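Hypothetical protein (Shewanella oneidensis, PDB 2OTM) is of unknown function but has a YjgF/chorismate mutase-like fold, related to the L-PSP putative endoribonucleases, and may bind small carboxylates in a pocket between subunits. Local coordinates at residues A112-S117 with H130-W135; R95-L100 with Y149-L154; M3-S8 with E86-K91; L15-V20 with A76-K81. All blocks are in the same frame, centred on the assembly; numbering follows the deposited sequence.

Interaction 1. Residues A112-S117 with H130-W135. With ACT (acetate ion), chain I.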
loop_
_atom_site.group_PDB
_atom_site.type_symbol
_atom_site.label_atom_id
_atom_site.label_comp_id
_atom_site.label_asym_id
_atom_site.label_seq_id
_atom_site.Cartn_x
_atom_site.Cartn_y
_atom_site.Cartn_z
ATOM N N ALA B 112 6.342 -6.490 16.278
ATOM C CA ALA B 112 5.183 -7.338 16.046
ATOM C C ALA B 112 5.168 -7.874 14.626
ATOM O O ALA B 112 4.984 -9.061 14.424
ATOM C CB ALA B 112 3.849 -6.592 16.345
ATOM N N LEU B 113 5.406 -7.008 13.643
ATOM C CA LEU B 113 5.423 -7.441 12.252
ATOM C C LEU B 113 6.552 -8.410 11.914
ATOM O O LEU B 113 6.459 -9.180 10.945
ATOM C CB LEU B 113 5.409 -6.246 11.287
ATOM C CG LEU B 113 5.077 -6.601 9.830
ATOM C CD1 LEU B 113 3.761 -7.340 9.668
ATOM C CD2 LEU B 113 5.162 -5.382 8.919
ATOM N N ASP B 114 7.607 -8.411 12.721
ATOM C CA ASP B 114 8.634 -9.445 12.614
ATOM C C ASP B 114 8.069 -10.840 12.814
ATOM O O ASP B 114 8.695 -11.789 12.396
ATOM C CB ASP B 114 9.781 -9.223 13.617
ATOM C CG ASP B 114 10.768 -8.156 13.171
ATOM O OD1 ASP B 114 10.839 -7.850 11.954
ATOM O OD2 ASP B 114 11.466 -7.624 14.068
ATOM N N GLY B 115 6.906 -10.981 13.453
ATOM C CA GLY B 115 6.247 -12.290 13.527
ATOM C C GLY B 115 5.964 -12.824 12.123
ATOM O O GLY B 115 6.089 -14.022 11.860
ATOM N N ALA B 116 5.556 -11.924 11.218
ATOM C CA ALA B 116 5.375 -12.260 9.817
ATOM C C ALA B 116 6.720 -12.489 9.127
ATOM O O ALA B 116 6.926 -13.511 8.494
ATOM C CB ALA B 116 4.579 -11.141 9.082
ATOM N N SER B 117 7.623 -11.523 9.206
ATOM C CA SER B 117 8.904 -11.616 8.498
ATOM C C SER B 117 9.685 -12.855 8.896
ATOM O O SER B 117 10.221 -13.549 8.025
ATOM C CB SER B 117 9.742 -10.350 8.687
ATOM O OG SER B 117 9.119 -9.212 8.089
ATOM N N HIS B 130 12.383 -10.718 1.834
ATOM C CA HIS B 130 11.382 -9.809 1.318
ATOM C C HIS B 130 11.642 -8.402 1.780
ATOM O O HIS B 130 12.235 -8.226 2.853
ATOM C CB HIS B 130 10.024 -10.196 1.870
ATOM C CG HIS B 130 9.990 -10.300 3.364
ATOM N ND1 HIS B 130 10.408 -11.430 4.036
ATOM C CD2 HIS B 130 9.591 -9.422 4.316
ATOM C CE1 HIS B 130 10.289 -11.230 5.334
ATOM N NE2 HIS B 130 9.771 -10.028 5.532
ATOM N N SER B 131 11.216 -7.421 0.971
ATOM C CA SER B 131 11.028 -6.049 1.432
ATOM C C SER B 131 9.689 -5.999 2.142
ATOM O O SER B 131 8.895 -6.936 2.063
ATOM C CB SER B 131 11.077 -5.012 0.294
ATOM O OG SER B 131 10.112 -5.257 -0.727
ATOM N N ARG B 132 9.418 -4.910 2.854
ATOM C CA ARG B 132 8.146 -4.825 3.541
ATOM C C ARG B 132 7.672 -3.406 3.753
ATOM O O ARG B 132 8.489 -2.448 3.725
ATOM C CB ARG B 132 8.179 -5.618 4.864
ATOM C CG ARG B 132 8.501 -4.845 6.108
ATOM C CD ARG B 132 8.482 -5.788 7.317
ATOM N NE ARG B 132 8.739 -5.022 8.516
ATOM C CZ ARG B 132 9.043 -5.517 9.708
ATOM N NH1 ARG B 132 9.119 -6.819 9.920
ATOM N NH2 ARG B 132 9.247 -4.673 10.699
HETATM N N MSE B 133 6.345 -3.304 3.883
HETATM C CA MSE B 133 5.651 -2.072 4.258
HETATM C C MSE B 133 4.912 -2.324 5.548
HETATM O O MSE B 133 4.429 -3.435 5.829
HETATM C CB MSE B 133 4.631 -1.655 3.180
HETATM C CG MSE B 133 5.187 -1.514 1.799
HETATM SE SE MSE B 133 3.870 -0.606 0.602
HETATM C CE MSE B 133 3.991 1.222 1.175
ATOM N N ILE B 134 4.790 -1.279 6.355
ATOM C CA ILE B 134 4.073 -1.415 7.602
ATOM C C ILE B 134 3.180 -0.188 7.757
ATOM O O ILE B 134 3.580 0.929 7.401
ATOM C CB ILE B 134 5.042 -1.521 8.803
ATOM C CG1 ILE B 134 4.259 -1.895 10.044
ATOM C CG2 ILE B 134 5.795 -0.160 9.003
ATOM C CD1 ILE B 134 5.124 -2.438 11.218
ATOM N N TRP B 135 1.950 -0.415 8.231
ATOM C CA TRP B 135 1.021 0.689 8.522
ATOM C C TRP B 135 0.327 0.436 9.855
ATOM O O TRP B 135 0.211 -0.699 10.283
ATOM C CB TRP B 135 -0.116 0.799 7.486
ATOM C CG TRP B 135 0.266 1.070 6.056
ATOM C CD1 TRP B 135 0.547 2.267 5.460
ATOM C CD2 TRP B 135 0.382 0.083 5.049
ATOM N NE1 TRP B 135 0.813 2.086 4.107
ATOM C CE2 TRP B 135 0.728 0.746 3.838
ATOM C CE3 TRP B 135 0.231 -1.298 5.052
ATOM C CZ2 TRP B 135 0.880 0.070 2.652
ATOM C CZ3 TRP B 135 0.389 -1.973 3.875
ATOM C CH2 TRP B 135 0.723 -1.289 2.684
HETATM C C ACT I . 9.305 -1.361 9.135
HETATM O O ACT I . 8.922 -2.068 8.142
HETATM O OXT ACT I . 9.311 -1.900 10.278
HETATM C CH3 ACT I . 9.746 0.073 9.006
#
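Leu113 on helix 109-124 faces Ile134 on strand 131-136 with their CA atoms 7.7 Å apart, and the two short segments run at 148° to each other. This is the helix-to-strand half of the beta-alpha-beta crossover (strand 92-100, helix 109-124, strand 131-136) in the YjgF-like fold. Arg132 makes most of the polar bonds, and Leu113 has the most surface buried. The arginine chain, extended from CG to NE, runs alongside Leu113 in the opposite sense, and Leu113 CD2 lies over one face of the guanidinium, off its centre and 3.6 Å from Arg132 NE. The same methyl packs against Ile134 CD1 at 3.7 Å. At the edge of the guanidinium, Arg132 NH1 is shared between two acceptors. Asp114 OD1 forms a salt bridge with it at 2.9 Å, the carboxylate turned 46° from the guanidinium plane; Ser117 OG, 3.0 Å from NH1, lies in that plane. Asp114 OD1 also accepts from Asn26 N of the second subunit. Ser117 OG also bonds His130 NE2 at 2.8 Å, at the imidazole edge, while His130 ND1 is held by Gly128 O. Arg132 NH2 bonds Pro110 O, and the NE/NH2 edge takes an acetate, probably from the crystallisation liquor, consistent with an anion-binding pocket as in YjgF relatives. Two nearly straight bonds hold it: Arg132 NE to acetate O at 3.0 Å and Arg132 NH2 to acetate OXT at 2.8 Å.

Interaction 2. Residues R95-L100 with Y149-L154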
loop_
_atom_site.group_PDB
_atom_site.type_symbol
_atom_site.label_atom_id
_atom_site.label_comp_id
_atom_site.label_asym_id
_atom_site.label_seq_id
_atom_site.Cartn_x
_atom_site.Cartn_y
_atom_site.Cartn_z
ATOM N N ARG B 95 7.621 -9.507 -1.177
ATOM C CA ARG B 95 7.042 -8.382 -0.441
ATOM C C ARG B 95 6.017 -8.841 0.586
ATOM O O ARG B 95 5.195 -9.718 0.321
ATOM C CB ARG B 95 6.379 -7.439 -1.430
ATOM C CG ARG B 95 5.759 -6.181 -0.855
ATOM C CD ARG B 95 6.799 -5.177 -0.667
ATOM N NE ARG B 95 6.312 -3.813 -0.741
ATOM C CZ ARG B 95 7.127 -2.760 -0.790
ATOM N NH1 ARG B 95 8.429 -2.947 -0.752
ATOM N NH2 ARG B 95 6.646 -1.534 -0.866
ATOM N N LEU B 96 6.122 -8.261 1.782
ATOM C CA LEU B 96 5.162 -8.416 2.873
ATOM C C LEU B 96 4.605 -7.030 3.153
ATOM O O LEU B 96 5.380 -6.094 3.274
ATOM C CB LEU B 96 5.886 -8.891 4.122
ATOM C CG LEU B 96 5.235 -8.694 5.496
ATOM C CD1 LEU B 96 3.922 -9.502 5.545
ATOM C CD2 LEU B 96 6.226 -9.070 6.629
ATOM N N GLU B 97 3.278 -6.884 3.253
ATOM C CA GLU B 97 2.676 -5.606 3.662
ATOM C C GLU B 97 1.725 -5.916 4.815
ATOM O O GLU B 97 0.825 -6.739 4.691
ATOM C CB GLU B 97 2.032 -4.841 2.484
ATOM C CG GLU B 97 3.050 -4.613 1.323
ATOM C CD GLU B 97 2.556 -3.850 0.113
ATOM O OE1 GLU B 97 1.346 -3.530 -0.021
ATOM O OE2 GLU B 97 3.422 -3.574 -0.748
ATOM N N GLY B 98 1.956 -5.271 5.954
ATOM C CA GLY B 98 1.209 -5.535 7.176
ATOM C C GLY B 98 0.598 -4.291 7.769
ATOM O O GLY B 98 1.217 -3.229 7.738
ATOM N N VAL B 99 -0.599 -4.446 8.327
ATOM C CA VAL B 99 -1.327 -3.403 9.009
ATOM C C VAL B 99 -1.622 -3.875 10.425
ATOM O O VAL B 99 -2.058 -5.032 10.624
ATOM C CB VAL B 99 -2.714 -3.115 8.360
ATOM C CG1 VAL B 99 -3.318 -1.870 8.954
ATOM C CG2 VAL B 99 -2.623 -2.985 6.837
ATOM N N LEU B 100 -1.419 -2.984 11.381
ATOM C CA LEU B 100 -1.750 -3.229 12.782
ATOM C C LEU B 100 -2.562 -2.109 13.349
ATOM O O LEU B 100 -2.388 -0.960 12.965
ATOM C CB LEU B 100 -0.476 -3.396 13.628
ATOM C CG LEU B 100 0.375 -4.642 13.299
ATOM C CD1 LEU B 100 1.551 -4.305 12.417
ATOM C CD2 LEU B 100 0.866 -5.334 14.549
ATOM N N TYR B 149 -0.622 -9.090 4.008
ATOM C CA TYR B 149 -0.700 -9.293 2.577
ATOM C C TYR B 149 0.668 -9.766 2.097
ATOM O O TYR B 149 1.694 -9.191 2.459
ATOM C CB TYR B 149 -1.009 -7.983 1.851
ATOM C CG TYR B 149 -2.325 -7.359 2.201
ATOM C CD1 TYR B 149 -2.499 -6.639 3.378
ATOM C CD2 TYR B 149 -3.389 -7.429 1.320
ATOM C CE1 TYR B 149 -3.731 -6.054 3.688
ATOM C CE2 TYR B 149 -4.640 -6.856 1.621
ATOM C CZ TYR B 149 -4.795 -6.170 2.817
ATOM O OH TYR B 149 -6.011 -5.588 3.079
ATOM N N LEU B 150 0.677 -10.787 1.258
ATOM C CA LEU B 150 1.911 -11.329 0.683
ATOM C C LEU B 150 1.886 -11.200 -0.836
ATOM O O LEU B 150 0.827 -11.200 -1.450
ATOM C CB LEU B 150 2.082 -12.790 1.042
ATOM C CG LEU B 150 2.259 -13.146 2.518
ATOM C CD1 LEU B 150 2.528 -14.613 2.646
ATOM C CD2 LEU B 150 3.374 -12.349 3.148
ATOM N N PHE B 151 3.078 -11.066 -1.405
ATOM C CA PHE B 151 3.292 -10.952 -2.834
ATOM C C PHE B 151 4.418 -11.941 -3.184
ATOM O O PHE B 151 5.489 -11.915 -2.556
ATOM C CB PHE B 151 3.755 -9.561 -3.189
ATOM C CG PHE B 151 2.784 -8.460 -2.814
ATOM C CD1 PHE B 151 2.705 -8.005 -1.514
ATOM C CD2 PHE B 151 1.984 -7.887 -3.756
ATOM C CE1 PHE B 151 1.824 -7.010 -1.159
ATOM C CE2 PHE B 151 1.095 -6.867 -3.407
ATOM C CZ PHE B 151 1.022 -6.444 -2.115
ATOM N N ALA B 152 4.160 -12.803 -4.167
ATOM C CA ALA B 152 5.046 -13.899 -4.517
ATOM C C ALA B 152 5.308 -13.877 -6.000
ATOM O O ALA B 152 4.439 -13.500 -6.785
ATOM C CB ALA B 152 4.455 -15.244 -4.115
ATOM N N GLU B 153 6.509 -14.300 -6.365
ATOM C CA GLU B 153 6.913 -14.499 -7.754
ATOM C C GLU B 153 6.847 -15.978 -8.079
ATOM O O GLU B 153 7.366 -16.800 -7.322
ATOM C CB GLU B 153 8.353 -14.004 -7.979
ATOM C CG GLU B 153 8.745 -14.001 -9.429
ATOM C CD GLU B 153 10.199 -13.640 -9.693
ATOM O OE1 GLU B 153 10.987 -13.452 -8.746
ATOM O OE2 GLU B 153 10.542 -13.585 -10.885
ATOM N N LEU B 154 6.191 -16.306 -9.182
ATOM C CA LEU B 154 6.085 -17.679 -9.667
ATOM C C LEU B 154 6.964 -17.854 -10.900
ATOM O O LEU B 154 7.171 -18.978 -11.370
ATOM C CB LEU B 154 4.649 -17.975 -10.063
ATOM C CG LEU B 154 3.586 -17.753 -8.987
ATOM C CD1 LEU B 154 2.235 -17.740 -9.674
ATOM C CD2 LEU B 154 3.677 -18.812 -7.896
ATOM O OXT LEU B 154 7.447 -16.856 -11.460
#
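Phe151, Tyr149 and Glu97 bury the most surface where strands 92-100 and 146-153 run antiparallel as neighbours in the central sheet of the YjgF-like fold. Arg95 with Phe151 and Glu97 with Tyr149 are hydrogen-bonded pairs, and Leu96 with Leu150 is the non-hydrogen-bonded pair between them. Glu97 and Tyr149 exchange two backbone bonds, Glu97 N to Tyr149 O at 2.9 Å and Tyr149 N to Glu97 O at 2.8 Å; Glu97 O also lies at the edge of the tyrosine ring. Phe151 N donates to Arg95 O at 3.0 Å, but the return bond from Arg95 N is weak. The Phe151 ring stands beside the arginine chain, pointing the same way, its CD1 3.6 Å from Arg95 CG. Farther out, CE1 of the ring meets Glu97 CD at 3.5 Å, the two side chains crossing at about a right angle. On the face that carries Leu96 and Leu150, Leu96 CD1 touches Leu150 CD2 at 3.8 Å, under helices 62-84 and 109-124. A bend at chi2 (82°) brings the Arg95 guanidinium back along its own strand to Glu97. There NE donates to the anti lone pair of Glu97 OE2 at 2.9 Å, 1° from the guanidinium plane. Because both residues are buried, this salt bridge probably offsets the cost of two enclosed charges and restrains Glu97, whose side chain at its nearest atom is about 4 Å from a bound calcium ion.

Interaction 3. Residues M3-S8 with E86-K91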
loop_
_atom_site.group_PDB
_atom_site.type_symbol
_atom_site.label_atom_id
_atom_site.label_comp_id
_atom_site.label_asym_id
_atom_site.label_seq_id
_atom_site.Cartn_x
_atom_site.Cartn_y
_atom_site.Cartn_z
HETATM N N MSE B 3 12.648 -34.313 1.287
HETATM C CA MSE B 3 12.706 -33.107 0.489
HETATM C C MSE B 3 12.435 -31.887 1.278
HETATM O O MSE B 3 11.525 -31.863 2.094
HETATM C CB MSE B 3 11.729 -33.236 -0.632
HETATM C CG MSE B 3 12.087 -34.492 -1.329
HETATM SE SE MSE B 3 11.268 -34.492 -2.891
HETATM C CE MSE B 3 9.720 -35.363 -2.179
ATOM N N ASN B 4 13.242 -30.870 0.997
ATOM C CA ASN B 4 13.303 -29.669 1.811
ATOM C C ASN B 4 12.391 -28.621 1.214
ATOM O O ASN B 4 12.850 -27.576 0.724
ATOM C CB ASN B 4 14.742 -29.189 1.855
ATOM C CG ASN B 4 15.677 -30.280 2.307
ATOM O OD1 ASN B 4 15.631 -30.689 3.472
ATOM N ND2 ASN B 4 16.490 -30.816 1.374
ATOM N N THR B 5 11.100 -28.921 1.273
ATOM C CA THR B 5 10.066 -28.055 0.748
ATOM C C THR B 5 9.595 -27.138 1.879
ATOM O O THR B 5 9.811 -27.436 3.060
ATOM C CB THR B 5 8.860 -28.876 0.292
ATOM O OG1 THR B 5 8.406 -29.660 1.398
ATOM C CG2 THR B 5 9.179 -29.807 -0.937
ATOM N N PRO B 6 8.908 -26.036 1.537
ATOM C CA PRO B 6 8.291 -25.210 2.583
ATOM C C PRO B 6 7.311 -26.035 3.440
ATOM O O PRO B 6 7.252 -25.900 4.662
ATOM C CB PRO B 6 7.570 -24.115 1.773
ATOM C CG PRO B 6 8.371 -24.046 0.503
ATOM C CD PRO B 6 8.670 -25.486 0.199
ATOM N N GLU B 7 6.602 -26.939 2.796
ATOM C CA GLU B 7 5.706 -27.829 3.499
ATOM C C GLU B 7 6.449 -28.644 4.565
ATOM O O GLU B 7 5.945 -28.775 5.676
ATOM C CB GLU B 7 4.977 -28.744 2.530
ATOM C CG GLU B 7 3.916 -28.074 1.662
ATOM C CD GLU B 7 4.436 -27.444 0.361
ATOM O OE1 GLU B 7 5.669 -27.311 0.161
ATOM O OE2 GLU B 7 3.563 -27.053 -0.458
ATOM N N SER B 8 7.644 -29.170 4.255
ATOM C CA SER B 8 8.386 -29.957 5.263
ATOM C C SER B 8 8.808 -29.083 6.442
ATOM O O SER B 8 8.844 -29.544 7.602
ATOM C CB SER B 8 9.588 -30.675 4.636
ATOM O OG SER B 8 10.568 -29.757 4.206
ATOM N N GLU B 86 1.917 -26.475 -4.769
ATOM C CA GLU B 86 3.161 -26.835 -4.130
ATOM C C GLU B 86 3.856 -25.527 -3.861
ATOM O O GLU B 86 4.116 -24.768 -4.782
ATOM C CB GLU B 86 3.993 -27.707 -5.070
ATOM C CG GLU B 86 3.464 -29.130 -5.249
ATOM C CD GLU B 86 3.641 -29.988 -4.003
ATOM O OE1 GLU B 86 4.621 -29.790 -3.242
ATOM O OE2 GLU B 86 2.788 -30.867 -3.773
ATOM N N LEU B 87 4.159 -25.268 -2.593
ATOM C CA LEU B 87 4.811 -24.028 -2.204
ATOM C C LEU B 87 6.234 -23.934 -2.775
ATOM O O LEU B 87 6.789 -22.848 -2.845
ATOM C CB LEU B 87 4.811 -23.888 -0.682
ATOM C CG LEU B 87 3.461 -23.566 -0.014
ATOM C CD1 LEU B 87 3.573 -23.673 1.491
ATOM C CD2 LEU B 87 2.942 -22.172 -0.414
ATOM N N SER B 88 6.817 -25.071 -3.182
ATOM C CA SER B 88 8.092 -25.059 -3.927
ATOM C C SER B 88 8.045 -24.284 -5.227
ATOM O O SER B 88 9.067 -23.923 -5.786
ATOM C CB SER B 88 8.501 -26.494 -4.276
ATOM O OG SER B 88 8.797 -27.199 -3.099
ATOM N N ARG B 89 6.846 -24.095 -5.746
ATOM C CA ARG B 89 6.635 -23.346 -6.992
ATOM C C ARG B 89 6.869 -21.841 -6.845
ATOM O O ARG B 89 7.046 -21.111 -7.837
ATOM C CB ARG B 89 5.254 -23.639 -7.550
ATOM C CG ARG B 89 5.091 -25.125 -7.947
ATOM C CD ARG B 89 3.695 -25.518 -8.420
ATOM N NE ARG B 89 3.735 -26.949 -8.770
ATOM C CZ ARG B 89 2.740 -27.832 -8.649
ATOM N NH1 ARG B 89 1.543 -27.477 -8.225
ATOM N NH2 ARG B 89 2.951 -29.106 -8.984
ATOM N N ILE B 90 6.899 -21.374 -5.615
ATOM C CA ILE B 90 7.182 -19.949 -5.361
ATOM C C ILE B 90 8.673 -19.665 -5.500
ATOM O O ILE B 90 9.500 -20.240 -4.776
ATOM C CB ILE B 90 6.636 -19.533 -3.991
ATOM C CG1 ILE B 90 5.097 -19.563 -4.032
ATOM C CG2 ILE B 90 7.174 -18.094 -3.549
ATOM C CD1 ILE B 90 4.440 -19.576 -2.713
ATOM N N LYS B 91 9.035 -18.812 -6.456
ATOM C CA LYS B 91 10.425 -18.388 -6.609
ATOM C C LYS B 91 10.880 -17.493 -5.463
ATOM O O LYS B 91 11.984 -17.624 -4.976
ATOM C CB LYS B 91 10.608 -17.639 -7.915
ATOM C CG LYS B 91 10.457 -18.539 -9.118
ATOM C CD LYS B 91 10.786 -17.794 -10.412
ATOM C CE LYS B 91 10.697 -18.747 -11.614
ATOM N NZ LYS B 91 11.325 -18.184 -12.834
HETATM O O HOH W 1 6.274 -27.797 -2.416
#
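Glu7, in the first turn of helix 6-12, reaches Leu87 in the turn between helix 62-84 and strand 92-100, and hydrogen bonds lead this contact. A bend at chi2 (86°) brings its carboxylate across to the 3-10 segment 87-89, where Leu87 N donates to the syn lone pair of Glu7 OE2 at 2.8 Å in a nearly straight bond. The same oxygen takes a salt bridge from Lys81. One water ties the polar side together: it donates to Glu7 OE1 and to Glu86 OE1, each at 2.7 Å, and accepts from Ser88 N. It thus mediates between two carboxylates whose nearest oxygens, Glu7 OE2 and Glu86 OE1, are 4.0 Å apart. Within segment 3-8, Thr5 is the N-cap of the helix; its OG1 accepts from Ser8 N at 3.0 Å, and Ser8 OG donates to Thr5 O in return. Apolar packing centres on Pro6 and Leu87. Pro6, opening the helix, sets its CB 3.7 Å from Leu87 CB, and Leu87 runs on to Ile77 and Leu80 of helix 62-84, while Phe124 borders both residues. With an alanine in place of Glu7, Leu87 N and the Lys81 ammonium would probably be left without this acceptor, and the water would lose one of its two carboxylates. A carboxylate facing the start of a 3-10 turn and a lysine is likely to stay ionised, Lys81 offsetting the nearby charge of Glu86, so the N-terminal helix is held to the turn by charge as well as by packing.

Interaction 4. Residues L15-V20 with A76-K81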
loop_
_atom_site.group_PDB
_atom_site.type_symbol
_atom_site.label_atom_id
_atom_site.label_comp_id
_atom_site.label_asym_id
_atom_site.label_seq_id
_atom_site.Cartn_x
_atom_site.Cartn_y
_atom_site.Cartn_z
ATOM N N LEU B 15 3.609 -26.729 12.574
ATOM C CA LEU B 15 2.563 -25.828 12.105
ATOM C C LEU B 15 1.687 -26.530 11.081
ATOM O O LEU B 15 2.177 -27.088 10.098
ATOM C CB LEU B 15 3.169 -24.583 11.476
ATOM C CG LEU B 15 3.988 -23.723 12.422
ATOM C CD1 LEU B 15 4.784 -22.689 11.632
ATOM C CD2 LEU B 15 3.075 -23.061 13.470
ATOM N N GLU B 16 0.388 -26.472 11.308
ATOM C CA GLU B 16 -0.579 -26.996 10.365
ATOM C C GLU B 16 -1.174 -25.792 9.668
ATOM O O GLU B 16 -1.488 -24.804 10.322
ATOM C CB GLU B 16 -1.662 -27.787 11.114
ATOM C CG GLU B 16 -2.374 -28.834 10.279
ATOM N N LEU B 17 -1.334 -25.870 8.351
ATOM C CA LEU B 17 -1.939 -24.758 7.611
ATOM C C LEU B 17 -3.436 -24.696 7.880
ATOM O O LEU B 17 -4.139 -25.690 7.770
ATOM C CB LEU B 17 -1.674 -24.863 6.112
ATOM C CG LEU B 17 -0.237 -24.531 5.675
ATOM C CD1 LEU B 17 -0.056 -24.852 4.199
ATOM C CD2 LEU B 17 0.143 -23.083 5.948
ATOM N N PRO B 18 -3.951 -23.510 8.218
ATOM C CA PRO B 18 -5.388 -23.455 8.426
ATOM C C PRO B 18 -6.143 -23.537 7.122
ATOM O O PRO B 18 -5.560 -23.391 6.057
ATOM C CB PRO B 18 -5.602 -22.079 9.058
ATOM C CG PRO B 18 -4.494 -21.278 8.596
ATOM C CD PRO B 18 -3.316 -22.198 8.412
ATOM N N GLU B 19 -7.443 -23.750 7.233
ATOM C CA GLU B 19 -8.348 -23.623 6.108
ATOM C C GLU B 19 -8.379 -22.155 5.703
ATOM O O GLU B 19 -8.331 -21.278 6.552
ATOM C CB GLU B 19 -9.755 -24.096 6.486
ATOM C CG GLU B 19 -9.803 -25.545 6.958
ATOM N N VAL B 20 -8.434 -21.907 4.401
ATOM C CA VAL B 20 -8.400 -20.554 3.871
ATOM C C VAL B 20 -9.731 -19.852 4.130
ATOM O O VAL B 20 -10.794 -20.372 3.796
ATOM C CB VAL B 20 -8.095 -20.557 2.365
ATOM C CG1 VAL B 20 -8.033 -19.128 1.818
ATOM C CG2 VAL B 20 -6.797 -21.304 2.107
ATOM N N ALA B 76 -1.889 -16.549 5.398
ATOM C CA ALA B 76 -1.442 -16.106 4.076
ATOM C C ALA B 76 -0.715 -17.209 3.295
ATOM O O ALA B 76 -0.872 -17.321 2.085
ATOM C CB ALA B 76 -0.545 -14.848 4.202
ATOM N N ILE B 77 0.100 -17.993 3.985
ATOM C CA ILE B 77 0.816 -19.133 3.346
ATOM C C ILE B 77 -0.183 -20.197 2.908
ATOM O O ILE B 77 -0.052 -20.780 1.833
ATOM C CB ILE B 77 1.881 -19.712 4.297
ATOM C CG1 ILE B 77 2.978 -18.650 4.529
ATOM C CG2 ILE B 77 2.503 -20.995 3.724
ATOM C CD1 ILE B 77 4.006 -18.976 5.660
ATOM N N ALA B 78 -1.218 -20.427 3.716
ATOM C CA ALA B 78 -2.292 -21.330 3.318
ATOM C C ALA B 78 -2.934 -20.836 2.016
ATOM O O ALA B 78 -3.240 -21.628 1.109
ATOM C CB ALA B 78 -3.327 -21.506 4.455
ATOM N N GLN B 79 -3.102 -19.530 1.896
ATOM C CA GLN B 79 -3.709 -18.957 0.706
ATOM C C GLN B 79 -2.812 -19.204 -0.508
ATOM O O GLN B 79 -3.291 -19.550 -1.582
ATOM C CB GLN B 79 -3.894 -17.448 0.911
ATOM C CG GLN B 79 -4.595 -16.739 -0.239
ATOM C CD GLN B 79 -6.003 -17.205 -0.356
ATOM O OE1 GLN B 79 -6.845 -16.808 0.440
ATOM N NE2 GLN B 79 -6.268 -18.085 -1.326
ATOM N N LEU B 80 -1.510 -19.035 -0.317
ATOM C CA LEU B 80 -0.543 -19.224 -1.399
ATOM C C LEU B 80 -0.534 -20.687 -1.821
ATOM O O LEU B 80 -0.462 -20.985 -3.016
ATOM C CB LEU B 80 0.862 -18.797 -0.970
ATOM C CG LEU B 80 1.076 -17.306 -0.686
ATOM C CD1 LEU B 80 2.498 -17.093 -0.231
ATOM C CD2 LEU B 80 0.735 -16.447 -1.912
ATOM N N LYS B 81 -0.607 -21.588 -0.849
ATOM C CA LYS B 81 -0.601 -23.015 -1.169
ATOM C C LYS B 81 -1.824 -23.418 -1.982
ATOM O O LYS B 81 -1.750 -24.281 -2.871
ATOM C CB LYS B 81 -0.560 -23.875 0.092
ATOM C CG LYS B 81 -0.543 -25.388 -0.243
ATOM C CD LYS B 81 0.268 -26.194 0.724
ATOM C CE LYS B 81 0.131 -27.704 0.449
ATOM N NZ LYS B 81 1.031 -28.219 -0.640
#
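Leu17 and Val20 of the loop after helix 6-12 press on Ala78, where the backbones of the loop and helix 62-84 come close: the CA atoms of Leu17 and Ala78 are 5.5 Å apart. No hydrogen bond crosses, so the contact is packing. Apolar contacts come first. The Leu17 side chain crosses Ile77 and Lys81 at about right angles and parts its two methyls between them, CD2 meeting Ile77 CG2 at 3.9 Å and CD1 meeting Lys81 CD at 3.7 Å. Its CG lies anti to the carbonyl carbon (chi1 -74°), which turns this fork along the helix surface. Ala78 CB touches Pro18 CD at 4.0 Å. Contacts of carbon with polar atoms follow. Ala78 CB sits 3.3 Å from Pro18 O, and Val20 CG2 lies 3.7 Å from Ala78 O. The Val20 side chain crosses that of Gln79 at about a right angle; Gln79 OE1 is also weakly hydrogen-bonded to Gln42, and the approach of Val20 CG1 to that oxygen is too close to be trusted in detail. A glycine in place of Val20 would probably open a gap over Ala78, where CG2 packs on its O and CB. The Lys81 ammonium leads away to Gly85 O and Glu7. The loop thus lies along the flank of helix 62-84, with Leu15 and Ile77 reaching Leu119 of helix 109-124 and with Gln79 and Leu80 turned to Thr39 of strand 36-39.

How the interactions relate
Interactions 1 and 2 have centres about 8 Å apart and share the central sheet: Trp135 N lies 2.9 Å from Gly98 O, and Ser131 OG 2.9 Å from Arg95 NH1. Both may line such intersubunit pockets: Arg132 grips an acetate, and Tyr149, its nearest side-chain atom about 5 Å from one, packs on Arg132 of the third subunit. Interaction 4 meets the sheet's helix-covered face, Leu150 CD1 lying 3.5 Å from Ala76 CB. It is nested in the chain loop closed by interaction 3, joined to it by the Lys81 NZ to Glu7 OE2 salt bridge (2.8 Å). Interaction 3, about 21 Å from interaction 1 between centres, touches interaction 2 through Lys91 N and Glu153 O (2.8 Å).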